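Local structure of membrane-bound lytic murein transglycosylase (Agrobacterium tumefaciens, 2PNW) at residues Glu105-Ala110 and Asp114-Pro119; Pro157-Ile162 and Asp182-His187; Ala192-Pro197 and Lys202-Ala207; Gly272-Ala275 and Val279-Val282; Ser327-Val330 and Gly335-Phe338. The protein probably cleaves the glycan strands of peptidoglycan, leaving 1,6-anhydromuramoyl ends, as a membrane-bound lytic transglycosylase of the MltA family. All coordinates share one frame; numbering follows the deposited sequence.

Interaction 1: residues Glu105-Ala110 and Asp114-Pro119; sequences ELEVSA and DVWRYP
The connection between strands 96-109 and 118-121, in the part of the chain specific to the MltA family, folds back so that Trp116 lies against Glu107, Val108 and Ser109. Trp116 is the centre of an inverse gamma turn. The next two residues, Arg117 and Tyr118, form a classic beta bulge opposite Ala177. The CA atoms of Ser109 and Trp116 are 6.2 Å apart, and the contact between them is made by side chains.

Ser109 CB sits over one face of the indole. It is 3.6 Å from the centroid of the five-membered ring of Trp116 and 20° off the ring normal, a clear CH-pi contact. The Ser109 hydroxyl is turned elsewhere: OG is anti to the backbone N (chi1 177°) and bonds to Thr111 O. CB is therefore what meets the ring.

Val108 O lies over the same face of Trp116, also offset toward the rim. On the opposite face stands Val115 CG1, from the same loop, 3.9 Å above the ring plane of Trp116. Arg178 adds a cation-pi contact to the indole from outside the two segments. Asp113 OD1 accepts from the backbone N of both Val115 and Trp116, which ties down the turn.

The six-membered ring reaches farther back along the strand. Its CZ3 is 3.6 Å from Val108 CA, and Glu107 O meets Trp116 CZ3 in the ring plane at 3.5 Å.

Interaction 2: residues Pro157-Ile162 and Asp182-His187; sequences PDRRAI and DLFFVH
The two backbones stay well apart. The nearest pair of CA atoms, those of Arg159 and Phe184, is 10.1 Å apart, so long side chains must bridge the distance. Residues 157-162 enter the short helix 159-163. Asp158 is its N-cap, and Asp158 OD1 accepts from Ala161 N at 3.1 Å. Residues 182-187 lie within helix 180-189.

Arg159 carries the contact. It leaves the helix with CG anti to the backbone N (chi1 175°), then bends at chi3. This places its guanidinium beside Phe184 and His187. Phe184 CE1 lies over one face of that group, toward its rim, with CE1 3.6 Å from Arg159 NE. Seen from the phenyl ring, the approach of NE is oblique, and the two planes are 59° apart. The aliphatic CD of Arg159 comes at the ring edge.

His187 points back toward Arg159 from the opposite direction. Its ND1 is at the edge of the guanidinium, 3.1 Å from Arg159 NH2. Arg159 NH1 lies over one face of the imidazole. Tyr258 and Phe261 meet the same imidazole edge to face.

All three residues are buried. Arg159 NE makes a weak hydrogen bond to Asn255 O, so part of the guanidinium has a polar partner in a loop beyond the two helices. The contact thus joins two helices of the MltA-specific region through a buried cation set among aromatic rings. A positive charge this close would probably disfavour a second one on His187.

Interaction 3: residues Ala192-Pro197 and Lys202-Ala207; sequences ARLVFP and KRITYA
Four backbone hydrogen bonds hold residues 192-194 to residues 202-204. Leu194 N donates to Lys202 O at 2.7 Å, and Lys202 N returns a bond to Leu194 O at 2.9 Å. Ile204 N meets Ala192 O at 3.0 Å with an N-H...O angle of 171°. The bond from Ala192 N to Ile204 O is 3.1 Å long, its donor tilted from the carbonyl plane. Arg193 and Arg203 form the non-hydrogen-bonded pair between these two hydrogen-bonded pairs.

This is the antiparallel beta hairpin of strands 191-195 and 201-209, within the MltA-specific region. The short segment axes approach to 4.7 Å. Strand 96-109 adds to the sheet on the far side of residues 192-195, and strand 259-263 pairs with strand 201-209.

On one face Ala192, Leu194 and Ile204 make apolar contacts. Leu194 CD1 touches Ile204 CG2 at 3.7 Å, the two chains crossing at about a right angle. Ile204 CG1 lies between the backbone N and the carbonyl carbon (chi1 60°), which brings it beside Ala192 CB. Ile120 and Ile174 pack on both Leu194 and Ile204. Lys202 shares this face. Toward the turn, Phe196 CE2 rests 3.7 Å from Lys202 CG, while Lys202 NZ extends to a salt bridge with Glu263.

The other face carries the arginines. Arg193 CD lies over one face of the Arg203 guanidinium, 4.0 Å from Arg203 NE. That NE forms a salt bridge with Glu103.

Interaction 4: residues Gly272-Ala275 and Val279-Val282; sequences GPIA and VPLV
Ile274 and Pro280 lie side by side and point the same way, whereas Pro273 and Leu281 cross at about a right angle. In the first pair, Ile274 CD1 rides along the pyrrolidine ring, 3.7 Å from Pro280 CG and 3.5 Å from Pro280 N. Ile274 CG1 is anti to its carbonyl carbon (chi1 -58°), and a further bend at chi2 carries CD1 onto the ring.

The isobutyl group of Leu281 meets both Pro273 and Ala275. Its CD2 is 3.8 Å from Ala275 CB, and its CB is 4.1 Å from Pro273 CD. Phe338 also packs on Pro273 and Leu281.

The backbones also run close together. Leu281 N donates to Pro273 O at 2.9 Å, the donor tilted 32° from the carbonyl plane. The CA of Pro280 makes a CA-H...O contact to the same oxygen. At one end Gly272 CA comes 3.2 Å from Leu281 O. At the other a water donates to Val279 O and accepts weakly from Ala275 N.

Ile274 with Pro280 forms a single isolated beta bridge. The whole is a close pairing of two extended loop segments in the connection from strand 259-263 to strand 286-288.

Interaction 5: residues Ser327-Val330 and Gly335-Phe338; sequences SAIV and GDIF
Ile329 reaches from the loop after strand 316-324 to Gly335 and Asp336 on strand 334-341. Both segments belong to the 3D domain, a family of the double-psi beta-barrel clan. The nearest CA atoms, those of Ile329 and Gly335, are 6.2 Å apart.

The two branches of Ile329 take different partners. CG1 is anti to the carbonyl carbon (chi1 -43°), and chi2 of -56° bends CD1 onward to Asp336. CG2 is anti to the backbone N and faces the glycine, 4.1 Å from Gly335 CA. Here the branch meets backbone.

Asp336 crosses Ile329 at about a right angle. Its chi1 of -138° lies off the usual staggered positions. Ile329 CD1 is 3.6 Å from both Asp336 CB and Asp336 OD2, and 3.7 Å from Asp336 CG. The methyl thus comes from one side of the carboxylate plane, not in line with either C-O bond.

The polar work of Asp336 is done elsewhere: OD1 is hydrogen-bonded with Thr99 OG1 on strand 96-109. Phe101 of that strand and Ala288 of strand 286-288 also touch its side chain.

The contact itself is van der Waals packing. Ile329 is buried and offers only hydrocarbon groups, so it covers one side of the carboxylate without giving it a donor. The bond with Thr99 would restrain the rotation of that group.

Overall arrangement
From the N terminus, interactions 1 to 5 follow in series, and none nests within or crosses another. Interaction 1 closes the loop from strand 96-109 to strand 118-121. Interaction 2 spans a longer excursion, from helix 159-163 to helix 180-189, and that helix packs on Leu106 and Pro119 of interaction 1. Interaction 3 is the next hairpin. Its first strand pairs with strand 96-109. Thr205 then bonds to Ile274 O of interaction 4, which closes a short loop toward strand 286-288. Interaction 5 closes the short connection from strand 316-324 into strand 334-341, and its Phe338 packs on Pro273 and Leu281. Strand 96-109 also pairs with strand 334-341, so it ties the MltA-specific region to the 3D domain.

Interaction 1: residues Glu105-Ala110 and Asp114-Pro119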
# COMPACT_ATOMS: atom_id res chain seq x y z
N GLU A 105 -11.48 8.60 -4.40
CA GLU A 105 -12.80 8.48 -4.95
C GLU A 105 -12.68 8.77 -6.45
O GLU A 105 -12.09 9.78 -6.85
CB GLU A 105 -13.70 9.50 -4.24
CG GLU A 105 -15.13 9.38 -4.59
CD GLU A 105 -16.00 10.25 -3.70
OE1 GLU A 105 -16.21 9.88 -2.52
OE2 GLU A 105 -16.47 11.29 -4.19
N LEU A 106 -13.22 7.88 -7.28
CA LEU A 106 -13.14 8.03 -8.73
C LEU A 106 -14.53 8.01 -9.35
O LEU A 106 -15.27 7.04 -9.18
CB LEU A 106 -12.30 6.89 -9.32
CG LEU A 106 -12.01 6.90 -10.83
CD1 LEU A 106 -11.12 8.09 -11.22
CD2 LEU A 106 -11.37 5.60 -11.28
N GLU A 107 -14.88 9.09 -10.06
CA GLU A 107 -16.12 9.12 -10.83
C GLU A 107 -16.08 8.15 -11.99
O GLU A 107 -15.11 8.13 -12.78
CB GLU A 107 -16.39 10.54 -11.38
CG GLU A 107 -16.69 11.55 -10.27
CD GLU A 107 -16.93 12.97 -10.80
OE1 GLU A 107 -16.89 13.19 -12.05
OE2 GLU A 107 -17.15 13.86 -9.96
N VAL A 108 -17.16 7.36 -12.11
CA VAL A 108 -17.29 6.38 -13.18
C VAL A 108 -18.70 6.31 -13.73
O VAL A 108 -19.62 6.93 -13.16
CB VAL A 108 -16.86 4.95 -12.70
CG1 VAL A 108 -15.40 4.98 -12.22
CG2 VAL A 108 -17.79 4.45 -11.58
N SER A 109 -18.86 5.56 -14.82
CA SER A 109 -20.13 5.21 -15.37
C SER A 109 -20.18 3.72 -15.70
O SER A 109 -19.16 3.07 -16.00
CB SER A 109 -20.41 6.02 -16.65
OG SER A 109 -21.65 5.62 -17.22
N ALA A 110 -21.38 3.17 -15.64
CA ALA A 110 -21.60 1.77 -16.02
C ALA A 110 -21.65 1.63 -17.54
O ALA A 110 -21.56 0.53 -18.07
CB ALA A 110 -22.90 1.24 -15.38
N ASP A 114 -18.28 8.90 -25.20
CA ASP A 114 -17.15 9.73 -25.55
C ASP A 114 -16.49 10.37 -24.34
O ASP A 114 -15.32 10.75 -24.40
CB ASP A 114 -17.58 10.80 -26.57
CG ASP A 114 -17.73 10.23 -27.99
OD1 ASP A 114 -17.48 9.01 -28.20
OD2 ASP A 114 -18.09 11.01 -28.90
N VAL A 115 -17.25 10.48 -23.24
CA VAL A 115 -16.75 11.05 -21.98
C VAL A 115 -16.22 9.92 -21.06
O VAL A 115 -15.08 9.99 -20.60
CB VAL A 115 -17.87 11.83 -21.25
CG1 VAL A 115 -17.46 12.18 -19.84
CG2 VAL A 115 -18.28 13.10 -22.05
N TRP A 116 -17.06 8.93 -20.80
CA TRP A 116 -16.71 7.79 -19.92
C TRP A 116 -16.05 6.77 -20.81
O TRP A 116 -16.69 5.89 -21.33
CB TRP A 116 -17.99 7.22 -19.28
CG TRP A 116 -18.74 8.31 -18.56
CD1 TRP A 116 -19.85 8.98 -19.00
CD2 TRP A 116 -18.43 8.87 -17.28
NE1 TRP A 116 -20.25 9.92 -18.07
CE2 TRP A 116 -19.39 9.87 -17.00
CE3 TRP A 116 -17.43 8.60 -16.31
CZ2 TRP A 116 -19.39 10.62 -15.82
CZ3 TRP A 116 -17.42 9.35 -15.14
CH2 TRP A 116 -18.40 10.36 -14.91
N ARG A 117 -14.73 6.90 -20.98
CA ARG A 117 -14.06 6.19 -22.06
C ARG A 117 -12.92 5.31 -21.57
O ARG A 117 -12.32 4.59 -22.37
CB ARG A 117 -13.52 7.21 -23.11
CG ARG A 117 -12.56 8.22 -22.51
CD ARG A 117 -12.15 9.33 -23.49
NE ARG A 117 -11.44 8.83 -24.66
CZ ARG A 117 -10.74 9.60 -25.50
NH1 ARG A 117 -10.15 9.06 -26.55
NH2 ARG A 117 -10.64 10.92 -25.30
N TYR A 118 -12.56 5.40 -20.30
CA TYR A 118 -11.38 4.69 -19.81
C TYR A 118 -11.78 3.52 -18.93
O TYR A 118 -12.16 3.73 -17.78
CB TYR A 118 -10.46 5.64 -19.03
CG TYR A 118 -10.04 6.85 -19.86
CD1 TYR A 118 -9.25 6.67 -21.00
CD2 TYR A 118 -10.45 8.15 -19.51
CE1 TYR A 118 -8.86 7.78 -21.79
CE2 TYR A 118 -10.06 9.27 -20.30
CZ TYR A 118 -9.26 9.05 -21.43
OH TYR A 118 -8.85 10.12 -22.22
N PRO A 119 -11.71 2.31 -19.49
CA PRO A 119 -12.20 1.15 -18.73
C PRO A 119 -11.36 0.85 -17.48
O PRO A 119 -10.15 1.16 -17.43
CB PRO A 119 -12.09 0.01 -19.74
CG PRO A 119 -10.98 0.45 -20.71
CD PRO A 119 -11.22 1.95 -20.83

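Interaction 2: residues Pro157-Ile162 and Asp182-His187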
# COMPACT_ATOMS: atom_id res chain seq x y z
N PRO A 157 0.51 -8.41 -22.10
CA PRO A 157 0.65 -7.04 -22.63
C PRO A 157 0.92 -5.98 -21.55
O PRO A 157 0.55 -6.18 -20.38
CB PRO A 157 -0.71 -6.81 -23.27
CG PRO A 157 -1.10 -8.15 -23.76
CD PRO A 157 -0.69 -9.08 -22.66
N ASP A 158 1.56 -4.86 -21.91
CA ASP A 158 1.85 -3.80 -20.94
C ASP A 158 0.76 -2.73 -20.93
O ASP A 158 -0.19 -2.83 -21.67
CB ASP A 158 3.25 -3.17 -21.18
CG ASP A 158 3.37 -2.45 -22.52
OD1 ASP A 158 2.37 -2.34 -23.27
OD2 ASP A 158 4.49 -1.99 -22.82
N ARG A 159 0.91 -1.73 -20.06
CA ARG A 159 -0.09 -0.68 -19.90
C ARG A 159 -0.46 -0.06 -21.25
O ARG A 159 -1.66 0.12 -21.58
CB ARG A 159 0.46 0.40 -18.94
CG ARG A 159 -0.46 1.64 -18.77
CD ARG A 159 0.11 2.63 -17.78
NE ARG A 159 0.18 2.08 -16.43
CZ ARG A 159 -0.89 1.94 -15.63
NH1 ARG A 159 -2.10 2.34 -16.07
NH2 ARG A 159 -0.74 1.43 -14.41
N ARG A 160 0.55 0.23 -22.08
CA ARG A 160 0.24 0.85 -23.39
C ARG A 160 -0.69 -0.03 -24.22
O ARG A 160 -1.70 0.46 -24.79
CB ARG A 160 1.52 1.13 -24.19
CG ARG A 160 1.22 1.68 -25.59
CD ARG A 160 2.51 2.14 -26.27
NE ARG A 160 2.20 2.64 -27.62
CZ ARG A 160 3.01 3.42 -28.33
NH1 ARG A 160 4.19 3.81 -27.85
NH2 ARG A 160 2.63 3.81 -29.55
N ALA A 161 -0.35 -1.31 -24.33
CA ALA A 161 -1.13 -2.23 -25.17
C ALA A 161 -2.57 -2.34 -24.65
O ALA A 161 -3.53 -2.42 -25.42
CB ALA A 161 -0.46 -3.58 -25.24
N ILE A 162 -2.71 -2.33 -23.33
CA ILE A 162 -4.05 -2.41 -22.71
C ILE A 162 -4.84 -1.10 -22.96
O ILE A 162 -5.99 -1.14 -23.43
CB ILE A 162 -3.95 -2.78 -21.23
CG1 ILE A 162 -3.25 -4.16 -21.10
CG2 ILE A 162 -5.36 -2.77 -20.56
CD1 ILE A 162 -2.63 -4.36 -19.68
N ASP A 182 -6.64 10.40 -13.33
CA ASP A 182 -7.22 10.02 -12.05
C ASP A 182 -7.19 8.49 -11.95
O ASP A 182 -6.86 7.95 -10.88
CB ASP A 182 -8.66 10.53 -11.92
CG ASP A 182 -8.74 12.05 -11.60
OD1 ASP A 182 -7.71 12.65 -11.29
OD2 ASP A 182 -9.85 12.62 -11.67
N LEU A 183 -7.52 7.80 -13.04
CA LEU A 183 -7.45 6.34 -13.04
C LEU A 183 -6.02 5.82 -12.85
O LEU A 183 -5.77 4.85 -12.13
CB LEU A 183 -8.08 5.77 -14.30
CG LEU A 183 -7.99 4.25 -14.46
CD1 LEU A 183 -8.64 3.51 -13.26
CD2 LEU A 183 -8.66 3.88 -15.77
N PHE A 184 -5.05 6.45 -13.54
CA PHE A 184 -3.64 6.12 -13.30
C PHE A 184 -3.27 6.17 -11.82
O PHE A 184 -2.64 5.24 -11.28
CB PHE A 184 -2.69 7.02 -14.15
CG PHE A 184 -1.23 6.60 -14.06
CD1 PHE A 184 -0.71 5.67 -14.96
CD2 PHE A 184 -0.41 7.10 -13.06
CE1 PHE A 184 0.65 5.30 -14.91
CE2 PHE A 184 0.95 6.72 -12.98
CZ PHE A 184 1.47 5.79 -13.92
N PHE A 185 -3.63 7.26 -11.14
CA PHE A 185 -3.32 7.36 -9.72
C PHE A 185 -4.04 6.32 -8.84
O PHE A 185 -3.52 5.92 -7.82
CB PHE A 185 -3.58 8.77 -9.21
CG PHE A 185 -2.40 9.69 -9.44
CD1 PHE A 185 -1.45 9.88 -8.44
CD2 PHE A 185 -2.24 10.34 -10.67
CE1 PHE A 185 -0.35 10.72 -8.65
CE2 PHE A 185 -1.14 11.18 -10.89
CZ PHE A 185 -0.21 11.39 -9.88
N VAL A 186 -5.23 5.90 -9.25
CA VAL A 186 -5.90 4.73 -8.63
C VAL A 186 -5.05 3.44 -8.79
O VAL A 186 -4.89 2.68 -7.84
CB VAL A 186 -7.33 4.57 -9.19
CG1 VAL A 186 -7.92 3.18 -8.84
CG2 VAL A 186 -8.20 5.73 -8.66
N HIS A 187 -4.49 3.20 -9.97
CA HIS A 187 -3.54 2.08 -10.12
C HIS A 187 -2.39 2.20 -9.13
O HIS A 187 -2.00 1.21 -8.53
CB HIS A 187 -2.97 2.02 -11.55
CG HIS A 187 -3.92 1.48 -12.58
ND1 HIS A 187 -3.56 0.48 -13.46
CD2 HIS A 187 -5.22 1.77 -12.85
CE1 HIS A 187 -4.59 0.19 -14.24
NE2 HIS A 187 -5.60 0.96 -13.90

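Interaction 3: residues Ala192-Pro197 and Lys202-Ala207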
# COMPACT_ATOMS: atom_id res chain seq x y z
N ALA A 192 -9.82 2.03 -4.80
CA ALA A 192 -10.59 3.25 -4.99
C ALA A 192 -12.01 3.03 -4.55
O ALA A 192 -12.48 1.89 -4.52
CB ALA A 192 -10.60 3.64 -6.47
N ARG A 193 -12.69 4.13 -4.24
CA ARG A 193 -14.15 4.13 -4.13
C ARG A 193 -14.73 4.68 -5.43
O ARG A 193 -14.53 5.84 -5.75
CB ARG A 193 -14.58 5.00 -2.95
CG ARG A 193 -14.01 4.50 -1.64
CD ARG A 193 -14.86 4.80 -0.42
NE ARG A 193 -15.70 5.99 -0.57
CZ ARG A 193 -16.91 6.10 -0.03
NH1 ARG A 193 -17.41 5.09 0.68
NH2 ARG A 193 -17.63 7.21 -0.21
N LEU A 194 -15.43 3.84 -6.20
CA LEU A 194 -16.01 4.26 -7.46
C LEU A 194 -17.40 4.87 -7.20
O LEU A 194 -18.22 4.25 -6.50
CB LEU A 194 -16.15 3.06 -8.42
CG LEU A 194 -14.90 2.21 -8.70
CD1 LEU A 194 -15.24 1.19 -9.77
CD2 LEU A 194 -13.74 3.14 -9.16
N VAL A 195 -17.64 6.07 -7.72
CA VAL A 195 -18.94 6.74 -7.52
C VAL A 195 -19.61 6.92 -8.88
O VAL A 195 -19.03 7.52 -9.80
CB VAL A 195 -18.78 8.13 -6.85
CG1 VAL A 195 -20.16 8.67 -6.41
CG2 VAL A 195 -17.88 8.04 -5.65
N PHE A 196 -20.82 6.37 -9.00
CA PHE A 196 -21.53 6.37 -10.27
C PHE A 196 -22.49 7.59 -10.33
O PHE A 196 -22.73 8.22 -9.30
CB PHE A 196 -22.33 5.07 -10.40
CG PHE A 196 -21.48 3.85 -10.63
CD1 PHE A 196 -21.41 3.27 -11.90
CD2 PHE A 196 -20.79 3.26 -9.59
CE1 PHE A 196 -20.64 2.12 -12.13
CE2 PHE A 196 -20.00 2.10 -9.80
CZ PHE A 196 -19.94 1.53 -11.08
N PRO A 197 -23.02 7.92 -11.52
CA PRO A 197 -23.85 9.12 -11.67
C PRO A 197 -25.18 9.06 -10.90
O PRO A 197 -25.77 10.10 -10.61
CB PRO A 197 -24.10 9.18 -13.19
CG PRO A 197 -23.00 8.38 -13.78
CD PRO A 197 -22.88 7.23 -12.80
N LYS A 202 -19.07 1.64 -5.45
CA LYS A 202 -18.47 0.30 -5.47
C LYS A 202 -17.03 0.47 -5.03
O LYS A 202 -16.36 1.40 -5.47
CB LYS A 202 -18.48 -0.29 -6.88
CG LYS A 202 -19.82 -0.77 -7.40
CD LYS A 202 -19.59 -1.61 -8.67
CE LYS A 202 -20.90 -2.13 -9.24
NZ LYS A 202 -20.69 -2.99 -10.45
N ARG A 203 -16.54 -0.40 -4.16
CA ARG A 203 -15.13 -0.32 -3.79
C ARG A 203 -14.37 -1.32 -4.63
O ARG A 203 -14.86 -2.43 -4.85
CB ARG A 203 -14.97 -0.66 -2.32
CG ARG A 203 -15.03 0.55 -1.40
CD ARG A 203 -14.25 0.11 -0.20
NE ARG A 203 -13.61 1.17 0.54
CZ ARG A 203 -13.95 1.50 1.77
NH1 ARG A 203 -14.98 0.88 2.36
NH2 ARG A 203 -13.28 2.46 2.38
N ILE A 204 -13.18 -0.95 -5.11
CA ILE A 204 -12.33 -1.89 -5.85
C ILE A 204 -10.96 -1.91 -5.18
O ILE A 204 -10.56 -0.92 -4.56
CB ILE A 204 -12.20 -1.53 -7.36
CG1 ILE A 204 -11.58 -0.12 -7.53
CG2 ILE A 204 -13.60 -1.66 -8.07
CD1 ILE A 204 -11.24 0.31 -9.04
N THR A 205 -10.25 -3.03 -5.31
CA THR A 205 -8.93 -3.16 -4.73
C THR A 205 -8.10 -4.08 -5.62
O THR A 205 -8.65 -4.86 -6.42
CB THR A 205 -9.03 -3.72 -3.27
OG1 THR A 205 -7.76 -3.63 -2.63
CG2 THR A 205 -9.51 -5.17 -3.30
N TYR A 206 -6.78 -3.98 -5.49
CA TYR A 206 -5.83 -4.76 -6.28
C TYR A 206 -6.23 -6.26 -6.29
O TYR A 206 -6.48 -6.84 -5.21
CB TYR A 206 -4.44 -4.59 -5.67
CG TYR A 206 -3.39 -5.52 -6.24
CD1 TYR A 206 -2.58 -5.13 -7.30
CD2 TYR A 206 -3.23 -6.82 -5.73
CE1 TYR A 206 -1.62 -6.01 -7.84
CE2 TYR A 206 -2.27 -7.70 -6.26
CZ TYR A 206 -1.47 -7.29 -7.31
OH TYR A 206 -0.53 -8.15 -7.84
N ALA A 207 -6.28 -6.85 -7.48
CA ALA A 207 -6.42 -8.31 -7.62
C ALA A 207 -5.20 -8.98 -8.22
O ALA A 207 -4.85 -10.09 -7.82
CB ALA A 207 -7.65 -8.63 -8.49

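Interaction 4: residues Gly272-Ala275 and Val279-Val282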
# COMPACT_ATOMS: atom_id res chain seq x y z
N GLY A 272 -11.72 1.31 5.55
CA GLY A 272 -10.59 1.45 4.64
C GLY A 272 -10.68 0.31 3.65
O GLY A 272 -11.42 -0.65 3.88
N PRO A 273 -9.92 0.39 2.56
CA PRO A 273 -9.93 -0.68 1.58
C PRO A 273 -9.17 -1.92 2.11
O PRO A 273 -8.31 -1.79 3.00
CB PRO A 273 -9.15 -0.08 0.42
CG PRO A 273 -8.21 0.89 1.07
CD PRO A 273 -8.98 1.47 2.20
N ILE A 274 -9.48 -3.09 1.56
CA ILE A 274 -8.73 -4.31 1.88
C ILE A 274 -7.42 -4.16 1.11
O ILE A 274 -7.45 -3.68 -0.05
CB ILE A 274 -9.48 -5.57 1.35
CG1 ILE A 274 -10.90 -5.68 1.94
CG2 ILE A 274 -8.66 -6.87 1.56
CD1 ILE A 274 -10.95 -5.60 3.45
N ALA A 275 -6.30 -4.54 1.71
CA ALA A 275 -5.02 -4.47 1.01
C ALA A 275 -4.21 -5.75 1.21
O ALA A 275 -4.79 -6.84 1.33
CB ALA A 275 -4.24 -3.22 1.40
N VAL A 279 -6.91 -7.37 5.25
CA VAL A 279 -7.83 -6.73 6.20
C VAL A 279 -8.00 -5.24 5.83
O VAL A 279 -7.16 -4.68 5.11
CB VAL A 279 -7.34 -6.87 7.66
CG1 VAL A 279 -7.22 -8.37 8.09
CG2 VAL A 279 -6.03 -6.15 7.89
N PRO A 280 -9.11 -4.61 6.29
CA PRO A 280 -9.33 -3.19 5.96
C PRO A 280 -8.24 -2.31 6.55
O PRO A 280 -7.81 -2.51 7.70
CB PRO A 280 -10.67 -2.86 6.62
CG PRO A 280 -11.34 -4.22 6.86
CD PRO A 280 -10.23 -5.18 7.08
N LEU A 281 -7.80 -1.33 5.77
CA LEU A 281 -6.86 -0.34 6.29
C LEU A 281 -7.55 0.63 7.24
O LEU A 281 -8.76 0.80 7.19
CB LEU A 281 -6.22 0.44 5.12
CG LEU A 281 -5.45 -0.43 4.12
CD1 LEU A 281 -4.65 0.47 3.18
CD2 LEU A 281 -4.54 -1.45 4.79
N VAL A 282 -6.78 1.27 8.10
CA VAL A 282 -7.35 2.21 9.07
C VAL A 282 -6.65 3.54 8.84
O VAL A 282 -5.42 3.62 8.95
CB VAL A 282 -7.03 1.77 10.52
CG1 VAL A 282 -7.58 2.80 11.53
CG2 VAL A 282 -7.59 0.35 10.80
O HOH W 1 -4.69 -5.12 4.38

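Interaction 5: residues Ser327-Val330 and Gly335-Phe338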
# COMPACT_ATOMS: atom_id res chain seq x y z
N SER A 327 5.15 -1.59 -4.56
CA SER A 327 6.39 -1.68 -5.35
C SER A 327 7.41 -0.60 -5.01
O SER A 327 8.61 -0.84 -5.03
CB SER A 327 6.08 -1.61 -6.85
OG SER A 327 5.62 -2.86 -7.33
N ALA A 328 6.93 0.60 -4.70
CA ALA A 328 7.85 1.70 -4.42
C ALA A 328 8.42 1.64 -3.00
O ALA A 328 9.33 2.41 -2.66
CB ALA A 328 7.16 3.05 -4.67
N ILE A 329 7.90 0.73 -2.17
CA ILE A 329 8.28 0.66 -0.75
C ILE A 329 9.37 -0.37 -0.52
O ILE A 329 9.10 -1.56 -0.30
CB ILE A 329 7.05 0.39 0.17
CG1 ILE A 329 5.82 1.22 -0.25
CG2 ILE A 329 7.42 0.61 1.64
CD1 ILE A 329 6.06 2.74 -0.30
N VAL A 330 10.62 0.10 -0.57
CA VAL A 330 11.76 -0.79 -0.55
C VAL A 330 12.73 -0.30 0.51
O VAL A 330 13.09 0.88 0.53
CB VAL A 330 12.47 -0.84 -1.96
CG1 VAL A 330 13.69 -1.75 -1.93
CG2 VAL A 330 11.49 -1.34 -3.02
N GLY A 335 8.39 3.43 4.56
CA GLY A 335 6.96 3.22 4.77
C GLY A 335 6.05 4.15 4.01
O GLY A 335 6.45 5.26 3.61
N ASP A 336 4.82 3.72 3.79
CA ASP A 336 3.82 4.55 3.14
C ASP A 336 2.66 4.62 4.13
O ASP A 336 2.03 3.60 4.44
CB ASP A 336 3.36 3.87 1.87
CG ASP A 336 3.21 4.82 0.69
OD1 ASP A 336 3.47 6.02 0.82
OD2 ASP A 336 2.84 4.34 -0.39
N ILE A 337 2.37 5.83 4.60
CA ILE A 337 1.31 6.07 5.60
C ILE A 337 -0.04 6.20 4.90
O ILE A 337 -0.20 7.02 3.99
CB ILE A 337 1.57 7.40 6.38
CG1 ILE A 337 2.87 7.32 7.20
CG2 ILE A 337 0.36 7.80 7.24
CD1 ILE A 337 3.45 8.69 7.54
N PHE A 338 -1.00 5.37 5.32
CA PHE A 338 -2.35 5.45 4.78
C PHE A 338 -3.12 6.61 5.42
O PHE A 338 -3.37 6.60 6.61
CB PHE A 338 -3.13 4.14 5.02
CG PHE A 338 -4.54 4.16 4.45
CD1 PHE A 338 -4.73 4.25 3.06
CD2 PHE A 338 -5.66 4.08 5.29
CE1 PHE A 338 -6.04 4.27 2.50
CE2 PHE A 338 -6.98 4.10 4.75
CZ PHE A 338 -7.17 4.21 3.35